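Pre-mRNA splicing helicase-like protein (Chaetomium thermophilum, PDB 4RVQ) is the spliceosomal RNA helicase Brr2, which probably unwinds RNA in spliceosome activation and is represented here by its noncanonical PWI domain. Local coordinates at residues A21-R26 / D90-L95; N68-L73 / K84-R89; T96-A101 / W121-L126. All blocks are in the same frame, centred on the assembly; numbering follows the deposited sequence. Where two conformers were deposited one is given.

Contact 1: A21-R26 / D90-L95. With EDO (1,2-ethanediol), chain G.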
loop_
_atom_site.group_PDB
_atom_site.type_symbol
_atom_site.label_atom_id
_atom_site.label_comp_id
_atom_site.label_asym_id
_atom_site.label_seq_id
_atom_site.Cartn_x
_atom_site.Cartn_y
_atom_site.Cartn_z
ATOM N N ALA A 21 5.581 -4.377 8.032
ATOM C CA ALA A 21 5.615 -5.501 7.115
ATOM C C ALA A 21 4.254 -6.151 6.878
ATOM O O ALA A 21 4.083 -6.797 5.832
ATOM C CB ALA A 21 6.564 -6.556 7.667
ATOM N N TYR A 22 3.313 -6.002 7.815
ATOM C CA TYR A 22 2.008 -6.641 7.736
ATOM C C TYR A 22 0.862 -5.626 7.619
ATOM O O TYR A 22 -0.288 -6.036 7.706
ATOM C CB TYR A 22 1.789 -7.533 8.963
ATOM C CG TYR A 22 2.783 -8.652 9.069
ATOM C CD1 TYR A 22 2.569 -9.842 8.429
ATOM C CD2 TYR A 22 3.952 -8.512 9.804
ATOM C CE1 TYR A 22 3.475 -10.896 8.535
ATOM C CE2 TYR A 22 4.858 -9.529 9.939
ATOM C CZ TYR A 22 4.642 -10.714 9.290
ATOM O OH TYR A 22 5.507 -11.775 9.378
ATOM N N TRP A 23 1.143 -4.342 7.407
ATOM C CA TRP A 23 0.072 -3.354 7.366
ATOM C C TRP A 23 -0.962 -3.691 6.308
ATOM O O TRP A 23 -2.162 -3.662 6.567
ATOM C CB TRP A 23 0.699 -1.974 7.101
ATOM C CG TRP A 23 -0.325 -0.831 7.035
ATOM C CD1 TRP A 23 -0.758 -0.068 8.094
ATOM C CD2 TRP A 23 -1.065 -0.394 5.893
ATOM N NE1 TRP A 23 -1.692 0.845 7.662
ATOM C CE2 TRP A 23 -1.914 0.653 6.318
ATOM C CE3 TRP A 23 -1.089 -0.762 4.556
ATOM C CZ2 TRP A 23 -2.758 1.338 5.444
ATOM C CZ3 TRP A 23 -1.949 -0.074 3.681
ATOM C CH2 TRP A 23 -2.763 0.944 4.140
ATOM N N LEU A 24 -0.499 -4.003 5.097
ATOM C CA LEU A 24 -1.430 -4.281 4.006
ATOM C C LEU A 24 -2.271 -5.507 4.329
ATOM O O LEU A 24 -3.501 -5.523 4.151
ATOM C CB LEU A 24 -0.685 -4.431 2.696
ATOM C CG LEU A 24 -1.551 -4.815 1.497
ATOM C CD1 LEU A 24 -2.665 -3.800 1.240
ATOM C CD2 LEU A 24 -0.706 -5.022 0.275
ATOM N N GLN A 25 -1.607 -6.589 4.775
ATOM C CA GLN A 25 -2.300 -7.810 5.127
ATOM C C GLN A 25 -3.356 -7.548 6.185
ATOM O O GLN A 25 -4.450 -8.131 6.144
ATOM C CB GLN A 25 -1.286 -8.859 5.562
ATOM C CG GLN A 25 -1.942 -10.202 5.752
ATOM C CD GLN A 25 -0.969 -11.341 5.972
ATOM O OE1 GLN A 25 0.202 -11.241 5.633
ATOM N NE2 GLN A 25 -1.467 -12.423 6.516
ATOM N N ARG A 26 -3.062 -6.689 7.168
ATOM C CA ARG A 26 -4.056 -6.361 8.196
ATOM C C ARG A 26 -5.219 -5.597 7.635
ATOM O O ARG A 26 -6.355 -5.836 8.040
ATOM C CB ARG A 26 -3.512 -5.541 9.351
ATOM C CG ARG A 26 -2.645 -6.280 10.267
ATOM C CD ARG A 26 -2.412 -5.512 11.583
ATOM N NE ARG A 26 -1.880 -4.163 11.387
ATOM C CZ ARG A 26 -0.615 -3.874 11.095
ATOM N NH1 ARG A 26 0.301 -4.828 10.986
ATOM N NH2 ARG A 26 -0.251 -2.615 10.905
ATOM N N ASP A 90 2.428 4.025 -4.070
ATOM C CA ASP A 90 3.867 4.071 -3.893
ATOM C C ASP A 90 4.262 3.726 -2.447
ATOM O O ASP A 90 5.163 2.903 -2.215
ATOM C CB ASP A 90 4.426 5.439 -4.249
ATOM C CG ASP A 90 4.368 5.733 -5.710
ATOM O OD1 ASP A 90 4.619 4.831 -6.541
ATOM O OD2 ASP A 90 4.113 6.906 -6.053
ATOM N N LYS A 91 3.590 4.330 -1.477
ATOM C CA LYS A 91 3.868 4.026 -0.096
ATOM C C LYS A 91 3.646 2.556 0.207
ATOM O O LYS A 91 4.476 1.921 0.884
ATOM C CB LYS A 91 2.976 4.833 0.832
ATOM C CG LYS A 91 3.461 6.190 1.227
ATOM C CD LYS A 91 2.540 6.882 2.195
ATOM C CE LYS A 91 3.212 8.065 2.844
ATOM N NZ LYS A 91 2.285 8.906 3.614
ATOM N N VAL A 92 2.501 2.022 -0.202
ATOM C CA VAL A 92 2.184 0.653 0.157
ATOM C C VAL A 92 3.209 -0.314 -0.442
ATOM O O VAL A 92 3.720 -1.201 0.251
ATOM C CB VAL A 92 0.761 0.289 -0.283
ATOM C CG1 VAL A 92 0.448 -1.202 -0.033
ATOM C CG2 VAL A 92 -0.244 1.121 0.488
ATOM N N VAL A 93 3.524 -0.179 -1.710
ATOM C CA VAL A 93 4.414 -1.109 -2.375
ATOM C C VAL A 93 5.820 -0.994 -1.779
ATOM O O VAL A 93 6.447 -1.997 -1.403
ATOM C CB VAL A 93 4.436 -0.841 -3.904
ATOM C CG1 VAL A 93 5.541 -1.585 -4.552
ATOM C CG2 VAL A 93 3.087 -1.205 -4.553
ATOM N N TRP A 94 6.369 0.219 -1.760
ATOM C CA TRP A 94 7.741 0.393 -1.369
ATOM C C TRP A 94 7.979 0.200 0.104
ATOM O O TRP A 94 9.001 -0.377 0.506
ATOM C CB TRP A 94 8.274 1.748 -1.854
ATOM C CG TRP A 94 8.486 1.746 -3.340
ATOM C CD1 TRP A 94 7.695 2.287 -4.300
ATOM C CD2 TRP A 94 9.591 1.179 -4.017
ATOM N NE1 TRP A 94 8.235 2.092 -5.520
ATOM C CE2 TRP A 94 9.407 1.404 -5.395
ATOM C CE3 TRP A 94 10.734 0.503 -3.598
ATOM C CZ2 TRP A 94 10.315 0.975 -6.333
ATOM C CZ3 TRP A 94 11.645 0.073 -4.542
ATOM C CH2 TRP A 94 11.424 0.285 -5.898
ATOM N N LEU A 95 7.123 0.735 0.962
ATOM C CA LEU A 95 7.324 0.593 2.379
ATOM C C LEU A 95 7.084 -0.823 2.881
ATOM O O LEU A 95 7.719 -1.238 3.854
ATOM C CB LEU A 95 6.518 1.596 3.181
ATOM C CG LEU A 95 6.880 3.062 2.969
ATOM C CD1 LEU A 95 5.885 3.970 3.621
ATOM C CD2 LEU A 95 8.315 3.322 3.397
HETATM C C1 EDO G . 5.486 1.816 -8.553
HETATM O O1 EDO G . 6.910 1.737 -8.403
HETATM C C2 EDO G . 4.846 1.579 -7.190
HETATM O O2 EDO G . 3.552 2.184 -7.135
#
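Trp23 and Leu24 both turn their side chains toward Val92, each with CG swung to the far side from its own backbone N (chi1 -180° for Trp23, 176° for Leu24). In Leu24 the second torsion leaves CD2 as the far end of an extended chain, while CD1 folds back beside it. Val92 meets this pair with its two branches divided between them. CG1, trans to the backbone N, takes Leu24 CD2 at 4.0 Å, and CG2, trans to the carbonyl carbon, lies 3.8 Å from Trp23 CZ3. The approach to the indole is oblique, neither over the ring face nor at its edge, and it involves the six-membered ring. Both side chains cross Val92 at about a right angle. The backbones of helix 23-29 and helix 89-99 come close here: with Leu24 CA and Val92 CA 7.2 Å apart, a valine is long enough to touch both partners.

Tyr22, at the N-cap position of helix 23-29, makes a cation-pi interaction with Arg100. Leu24 also rests on Leu46 of helix 35-50, and Trp23 on Val14, which extends the apolar layer around the contact.

A molecule of 1,2-ethanediol, probably from the crystallisation liquor, bridges two other residues of the 90-95 segment. Its O2 donates to Asp90 OD1 at 2.9 Å, in the one of two deposited aspartate conformers described. Trp94 NE1 donates to the diol O1 at 3.2 Å, with an N-H...O angle of 145° and the oxygen near the plane of the indole. These bonds lie on another side of helix 89-99, away from Val92.

The three touching residues are buried and meet through carbon atoms alone, so this junction, its centre about 4 Å from the centre of the chain, probably relies on close packing and the burial of carbon surface.

Contact 2: N68-L73 / K84-R89. With SO4 (sulfate ion), chain B.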
loop_
_atom_site.group_PDB
_atom_site.type_symbol
_atom_site.label_atom_id
_atom_site.label_comp_id
_atom_site.label_asym_id
_atom_site.label_seq_id
_atom_site.Cartn_x
_atom_site.Cartn_y
_atom_site.Cartn_z
ATOM N N ASN A 68 -9.057 -1.683 -12.119
ATOM C CA ASN A 68 -9.878 -2.819 -12.512
ATOM C C ASN A 68 -9.449 -4.100 -11.800
ATOM O O ASN A 68 -10.292 -4.829 -11.264
ATOM C CB ASN A 68 -9.838 -3.005 -14.017
ATOM C CG ASN A 68 -10.796 -2.067 -14.750
ATOM O OD1 ASN A 68 -11.682 -1.423 -14.152
ATOM N ND2 ASN A 68 -10.617 -1.983 -16.051
ATOM N N ASP A 69 -8.157 -4.363 -11.775
ATOM C CA ASP A 69 -7.672 -5.581 -11.186
ATOM C C ASP A 69 -7.890 -5.589 -9.680
ATOM O O ASP A 69 -8.258 -6.605 -9.100
ATOM C CB ASP A 69 -6.199 -5.795 -11.523
ATOM C CG ASP A 69 -5.974 -6.138 -12.995
ATOM O OD1 ASP A 69 -6.954 -6.365 -13.724
ATOM O OD2 ASP A 69 -4.797 -6.141 -13.409
ATOM N N LEU A 70 -7.675 -4.459 -9.018
ATOM C CA LEU A 70 -7.879 -4.395 -7.577
ATOM C C LEU A 70 -9.374 -4.548 -7.219
ATOM O O LEU A 70 -9.731 -5.171 -6.209
ATOM C CB LEU A 70 -7.212 -3.137 -6.953
ATOM C CG LEU A 70 -6.685 -3.209 -5.527
ATOM C CD1 LEU A 70 -5.563 -4.212 -5.420
ATOM C CD2 LEU A 70 -6.231 -1.835 -5.066
ATOM N N MET A 71 -10.250 -3.943 -8.035
ATOM C CA MET A 71 -11.663 -4.055 -7.717
ATOM C C MET A 71 -12.098 -5.528 -7.786
ATOM O O MET A 71 -12.889 -5.978 -6.961
ATOM C CB MET A 71 -12.515 -3.204 -8.658
ATOM C CG MET A 71 -12.352 -1.702 -8.372
ATOM S SD MET A 71 -13.403 -0.611 -9.345
ATOM C CE MET A 71 -12.824 -0.989 -11.028
ATOM N N GLU A 72 -11.634 -6.264 -8.798
ATOM C CA GLU A 72 -11.941 -7.674 -8.898
ATOM C C GLU A 72 -11.346 -8.470 -7.720
ATOM O O GLU A 72 -11.998 -9.366 -7.197
ATOM C CB GLU A 72 -11.408 -8.230 -10.203
ATOM C CG GLU A 72 -11.732 -9.719 -10.376
ATOM C CD GLU A 72 -11.311 -10.296 -11.711
ATOM O OE1 GLU A 72 -10.999 -11.517 -11.783
ATOM O OE2 GLU A 72 -11.288 -9.550 -12.709
ATOM N N LEU A 73 -10.140 -8.103 -7.291
ATOM C CA LEU A 73 -9.495 -8.798 -6.192
ATOM C C LEU A 73 -10.339 -8.705 -4.930
ATOM O O LEU A 73 -10.363 -9.634 -4.105
ATOM C CB LEU A 73 -8.110 -8.203 -5.955
ATOM C CG LEU A 73 -7.251 -8.902 -4.905
ATOM C CD1 LEU A 73 -6.858 -10.336 -5.406
ATOM C CD2 LEU A 73 -5.988 -8.092 -4.612
ATOM N N LYS A 84 -8.200 3.696 -1.263
ATOM C CA LYS A 84 -7.141 4.022 -0.309
ATOM C C LYS A 84 -5.799 3.417 -0.740
ATOM O O LYS A 84 -4.746 4.049 -0.649
ATOM C CB LYS A 84 -7.518 3.532 1.090
ATOM C CG LYS A 84 -6.477 3.789 2.147
ATOM C CD LYS A 84 -6.992 3.524 3.543
ATOM C CE LYS A 84 -6.007 3.773 4.617
ATOM N NZ LYS A 84 -6.559 3.230 5.887
ATOM N N LEU A 85 -5.842 2.164 -1.191
ATOM C CA LEU A 85 -4.621 1.510 -1.613
ATOM C C LEU A 85 -4.030 2.169 -2.864
ATOM O O LEU A 85 -2.847 2.419 -2.977
ATOM C CB LEU A 85 -4.867 0.014 -1.849
ATOM C CG LEU A 85 -5.271 -0.758 -0.579
ATOM C CD1 LEU A 85 -5.463 -2.229 -0.944
ATOM C CD2 LEU A 85 -4.274 -0.595 0.568
ATOM N N ILE A 86 -4.909 2.486 -3.823
ATOM C CA ILE A 86 -4.443 3.126 -5.047
ATOM C C ILE A 86 -3.860 4.523 -4.783
ATOM O O ILE A 86 -2.799 4.873 -5.290
ATOM C CB ILE A 86 -5.571 3.200 -6.088
ATOM C CG1 ILE A 86 -5.965 1.785 -6.502
ATOM C CG2 ILE A 86 -5.139 4.006 -7.285
ATOM C CD1 ILE A 86 -7.150 1.739 -7.457
ATOM N N GLU A 87 -4.525 5.319 -3.954
ATOM C CA GLU A 87 -4.027 6.651 -3.609
ATOM C C GLU A 87 -2.640 6.576 -2.974
ATOM O O GLU A 87 -1.845 7.493 -3.108
ATOM C CB GLU A 87 -4.982 7.353 -2.648
ATOM C CG GLU A 87 -6.368 7.706 -3.235
ATOM C CD GLU A 87 -6.352 8.843 -4.216
ATOM O OE1 GLU A 87 -5.281 9.381 -4.512
ATOM O OE2 GLU A 87 -7.468 9.187 -4.702
ATOM N N ASN A 88 -2.386 5.491 -2.250
ATOM C CA ASN A 88 -1.125 5.249 -1.554
ATOM C C ASN A 88 -0.265 4.199 -2.225
ATOM O O ASN A 88 0.561 3.587 -1.548
ATOM C CB ASN A 88 -1.435 4.850 -0.109
ATOM C CG ASN A 88 -2.006 5.992 0.695
ATOM O OD1 ASN A 88 -1.309 6.984 0.934
ATOM N ND2 ASN A 88 -3.243 5.877 1.087
ATOM N N ARG A 89 -0.402 3.994 -3.527
ATOM C CA ARG A 89 0.262 2.856 -4.139
ATOM C C ARG A 89 1.770 2.885 -3.937
ATOM O O ARG A 89 2.354 1.832 -3.662
ATOM C CB ARG A 89 -0.143 2.733 -5.602
ATOM C CG ARG A 89 0.142 3.942 -6.445
ATOM C CD ARG A 89 -0.676 3.903 -7.741
ATOM N NE ARG A 89 -0.477 5.074 -8.604
ATOM C CZ ARG A 89 -1.075 6.255 -8.445
ATOM N NH1 ARG A 89 -1.924 6.471 -7.475
ATOM N NH2 ARG A 89 -0.810 7.230 -9.285
HETATM S S SO4 B . -2.353 10.359 -7.860
HETATM O O1 SO4 B . -1.109 10.792 -7.221
HETATM O O2 SO4 B . -2.065 9.816 -9.207
HETATM O O3 SO4 B . -2.910 9.318 -7.014
HETATM O O4 SO4 B . -3.187 11.507 -7.949
#
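Helix 63-73 and helix 79-87, consecutive helices of the all-helical PWI domain, come closest in these segments at Leu70 and Ile86, whose CA atoms are 8.6 Å apart, a spacing that leaves room for a layer of side chains between the backbones. Leu70 projects into it. In the conformer described, one of two deposited, its CD2 reaches between two consecutive residues, 4.0 Å from Leu85 CB and 3.9 Å from Ile86 CG1. It crosses Leu85 at about a right angle but runs past Ile86 in the opposite direction.

Beyond this apolar packing, two of the last carbonyls of helix 79-87 each take one backbone and one side-chain N-H. Asn88 ND2, which also reaches Asn12 O, returns to Lys84 O at 2.9 Å, tilted from the carbonyl plane, while Asn88 N reaches the same oxygen from the other face. Arg89, the next residue and the start of helix 89-99, does likewise: NH1 grips Ile86 O at 2.8 Å from above the carbonyl plane, and the backbone N comes from the opposite face. The outer edge of its guanidinium holds a sulfate, probably from the crystallisation liquor, in a two-pronged grip: NH1 to O3 at 3.0 Å and NH2 to O2 at 2.9 Å, both nearly straight.

Around the contact, Val82 of helix 79-87 adds to the packing on Leu70, Leu85 continues onto Trp23 and Leu24 of helix 23-29, and Leu73 and Arg89 lean on helix 35-50.

Contact 3: T96-A101 / W121-L126. With EDO (1,2-ethanediol), chain F.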
loop_
_atom_site.group_PDB
_atom_site.type_symbol
_atom_site.label_atom_id
_atom_site.label_comp_id
_atom_site.label_asym_id
_atom_site.label_seq_id
_atom_site.Cartn_x
_atom_site.Cartn_y
_atom_site.Cartn_z
ATOM N N THR A 96 6.182 -1.573 2.243
ATOM C CA THR A 96 6.030 -2.980 2.589
ATOM C C THR A 96 7.343 -3.717 2.282
ATOM O O THR A 96 7.851 -4.510 3.080
ATOM C CB THR A 96 4.846 -3.615 1.870
ATOM O OG1 THR A 96 3.646 -2.952 2.294
ATOM C CG2 THR A 96 4.737 -5.078 2.179
ATOM N N ARG A 97 7.887 -3.496 1.085
ATOM C CA ARG A 97 9.127 -4.112 0.702
ATOM C C ARG A 97 10.251 -3.710 1.660
ATOM O O ARG A 97 11.034 -4.555 2.125
ATOM C CB ARG A 97 9.489 -3.752 -0.738
ATOM C CG ARG A 97 10.665 -4.538 -1.243
ATOM C CD ARG A 97 11.045 -4.168 -2.689
ATOM N NE ARG A 97 12.340 -4.748 -3.008
ATOM C CZ ARG A 97 13.167 -4.297 -3.939
ATOM N NH1 ARG A 97 12.793 -3.321 -4.724
ATOM N NH2 ARG A 97 14.371 -4.825 -4.076
ATOM N N LEU A 98 10.368 -2.433 1.936
ATOM C CA LEU A 98 11.429 -1.948 2.822
ATOM C C LEU A 98 11.292 -2.533 4.219
ATOM O O LEU A 98 12.294 -2.949 4.838
ATOM C CB LEU A 98 11.467 -0.416 2.831
ATOM C CG LEU A 98 12.589 0.238 3.640
ATOM C CD1 LEU A 98 13.955 -0.211 3.194
ATOM C CD2 LEU A 98 12.453 1.744 3.552
ATOM N N ALA A 99 10.075 -2.575 4.741
ATOM C CA ALA A 99 9.868 -3.105 6.097
ATOM C C ALA A 99 10.294 -4.551 6.201
ATOM O O ALA A 99 10.620 -5.026 7.291
ATOM C CB ALA A 99 8.418 -2.961 6.518
ATOM N N ARG A 100 10.220 -5.283 5.104
ATOM C CA ARG A 100 10.571 -6.694 5.042
ATOM C C ARG A 100 12.057 -6.940 4.755
ATOM O O ARG A 100 12.465 -8.116 4.817
ATOM C CB ARG A 100 9.659 -7.395 4.017
ATOM C CG ARG A 100 8.269 -7.524 4.554
ATOM C CD ARG A 100 7.211 -7.916 3.522
ATOM N NE ARG A 100 6.000 -8.397 4.224
ATOM C CZ ARG A 100 5.927 -9.608 4.746
ATOM N NH1 ARG A 100 6.823 -10.531 4.436
ATOM N NH2 ARG A 100 4.953 -9.926 5.556
ATOM N N ALA A 101 12.854 -5.914 4.519
ATOM C CA ALA A 101 14.264 -6.036 4.197
ATOM C C ALA A 101 15.081 -5.902 5.484
ATOM O O ALA A 101 15.012 -4.907 6.185
ATOM C CB ALA A 101 14.661 -5.004 3.184
ATOM N N TRP A 121 10.411 11.966 -0.780
ATOM C CA TRP A 121 9.410 12.443 0.155
ATOM C C TRP A 121 8.948 11.359 1.124
ATOM O O TRP A 121 8.671 11.630 2.276
ATOM C CB TRP A 121 8.217 13.059 -0.587
ATOM C CG TRP A 121 7.274 12.148 -1.261
ATOM C CD1 TRP A 121 7.330 11.673 -2.573
ATOM C CD2 TRP A 121 6.090 11.584 -0.689
ATOM N NE1 TRP A 121 6.263 10.836 -2.808
ATOM C CE2 TRP A 121 5.473 10.779 -1.686
ATOM C CE3 TRP A 121 5.476 11.716 0.554
ATOM C CZ2 TRP A 121 4.280 10.107 -1.459
ATOM C CZ3 TRP A 121 4.309 11.055 0.770
ATOM C CH2 TRP A 121 3.720 10.261 -0.239
ATOM N N ILE A 122 8.880 10.117 0.642
ATOM C CA ILE A 122 8.466 9.005 1.492
ATOM C C ILE A 122 9.553 8.652 2.500
ATOM O O ILE A 122 9.260 8.435 3.679
ATOM C CB ILE A 122 8.064 7.775 0.665
ATOM C CG1 ILE A 122 6.901 8.137 -0.276
ATOM C CG2 ILE A 122 7.722 6.616 1.585
ATOM C CD1 ILE A 122 6.438 6.958 -1.132
ATOM N N LEU A 123 10.788 8.622 2.057
ATOM C CA LEU A 123 11.901 8.386 2.952
ATOM C C LEU A 123 12.032 9.482 4.002
ATOM O O LEU A 123 12.348 9.203 5.154
ATOM C CB LEU A 123 13.195 8.217 2.176
ATOM C CG LEU A 123 13.217 6.979 1.292
ATOM C CD1 LEU A 123 14.465 6.988 0.401
ATOM C CD2 LEU A 123 13.121 5.677 2.127
ATOM N N ASP A 124 11.787 10.748 3.610
ATOM C CA ASP A 124 11.800 11.827 4.579
ATOM C C ASP A 124 10.726 11.630 5.620
ATOM O O ASP A 124 10.938 11.869 6.815
ATOM C CB ASP A 124 11.555 13.162 3.885
ATOM C CG ASP A 124 12.757 13.692 3.143
ATOM O OD1 ASP A 124 13.883 13.213 3.310
ATOM O OD2 ASP A 124 12.575 14.671 2.381
ATOM N N GLU A 125 9.555 11.178 5.205
ATOM C CA GLU A 125 8.489 10.908 6.157
ATOM C C GLU A 125 8.912 9.781 7.113
ATOM O O GLU A 125 8.706 9.850 8.331
ATOM C CB GLU A 125 7.246 10.483 5.380
ATOM C CG GLU A 125 6.039 11.042 5.853
ATOM C CD GLU A 125 4.772 10.670 5.157
ATOM O OE1 GLU A 125 4.186 11.559 4.524
ATOM O OE2 GLU A 125 4.242 9.611 5.331
ATOM N N LEU A 126 9.477 8.712 6.555
ATOM C CA LEU A 126 9.801 7.532 7.359
ATOM C C LEU A 126 10.893 7.832 8.380
ATOM O O LEU A 126 10.764 7.486 9.547
ATOM C CB LEU A 126 10.251 6.402 6.443
ATOM C CG LEU A 126 10.589 5.091 7.120
ATOM C CD1 LEU A 126 9.355 4.546 7.814
ATOM C CD2 LEU A 126 11.141 4.112 6.124
HETATM C C1 EDO F . 9.018 -2.311 -5.541
HETATM O O1 EDO F . 10.105 -3.162 -5.825
HETATM C C2 EDO F . 8.276 -1.986 -6.826
HETATM O O2 EDO F . 7.658 -3.200 -7.276
#
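Leu98 CD2 is the point of contact: it meets Leu126 CD2 at 3.7 Å, methyl tip to methyl tip, and Leu123 CD2 more loosely at 4.2 Å. The side chains of Leu98 and Leu126 cross obliquely. Both leucines share one shape, with CG turned opposite the backbone N (chi1 -176° in Leu98, -178° in Leu126) and CD2 prolonging the chain outward, so each extends to full length. That reach is needed, since the nearest CA atoms, those of Leu98 and Leu123, are 10.3 Å apart. Leu123 does not start out facing the other helix; only the end of its side chain arrives there.

In the next shell, Leu98 also touches Arg107 of helix 104-116, and Leu126 packs on Ala16. Ile122, one turn before Leu126, lies against Asp90, Lys91 and Leu95 of helix 89-99 and Met114 of helix 104-116. Its CG1 also sits over the centre of one face of the Trp121 ring. Glu125 adds a polar tie through OE2, which forms a salt bridge with Lys91 NZ and accepts a bond from Ala16 N.

Further out, Arg97 NH1 pairs with Glu113 OE1 in a salt bridge and makes a weak hydrogen bond, 2.9 Å, to O1 of a 1,2-ethanediol that probably came from the crystallisation liquor; the diol is also hydrogen-bonded to Glu52 OE2.

Between the two segments there is thus a small three-leucine contact without directional bonds, while the Lys91-Glu125 salt bridge and the Ile122 packing beside it probably help to set helix 120-127 against helix 89-99.

From the N terminus, the 21-26 segment opens the first loop, which contact 1 closes when helix 89-99 packs on helix 23-29. Contact 2 is nested wholly inside that loop and joins helix 63-73 to helix 79-87, the helix just before 89-99. Contact 3 follows in series, closing a second, shorter loop that contains helix 104-116 and bringing helix 120-127 back to helix 89-99. Contacts 1 and 3 share helix 89-99, with centres about 9 Å apart, and are tied further by a probable hydrogen bond from Arg100 NE to Ala21 O. Contacts 1 and 2 touch side chain to side chain, whereas contacts 2 and 3 do not touch and lie on opposite sides of the chain's centre.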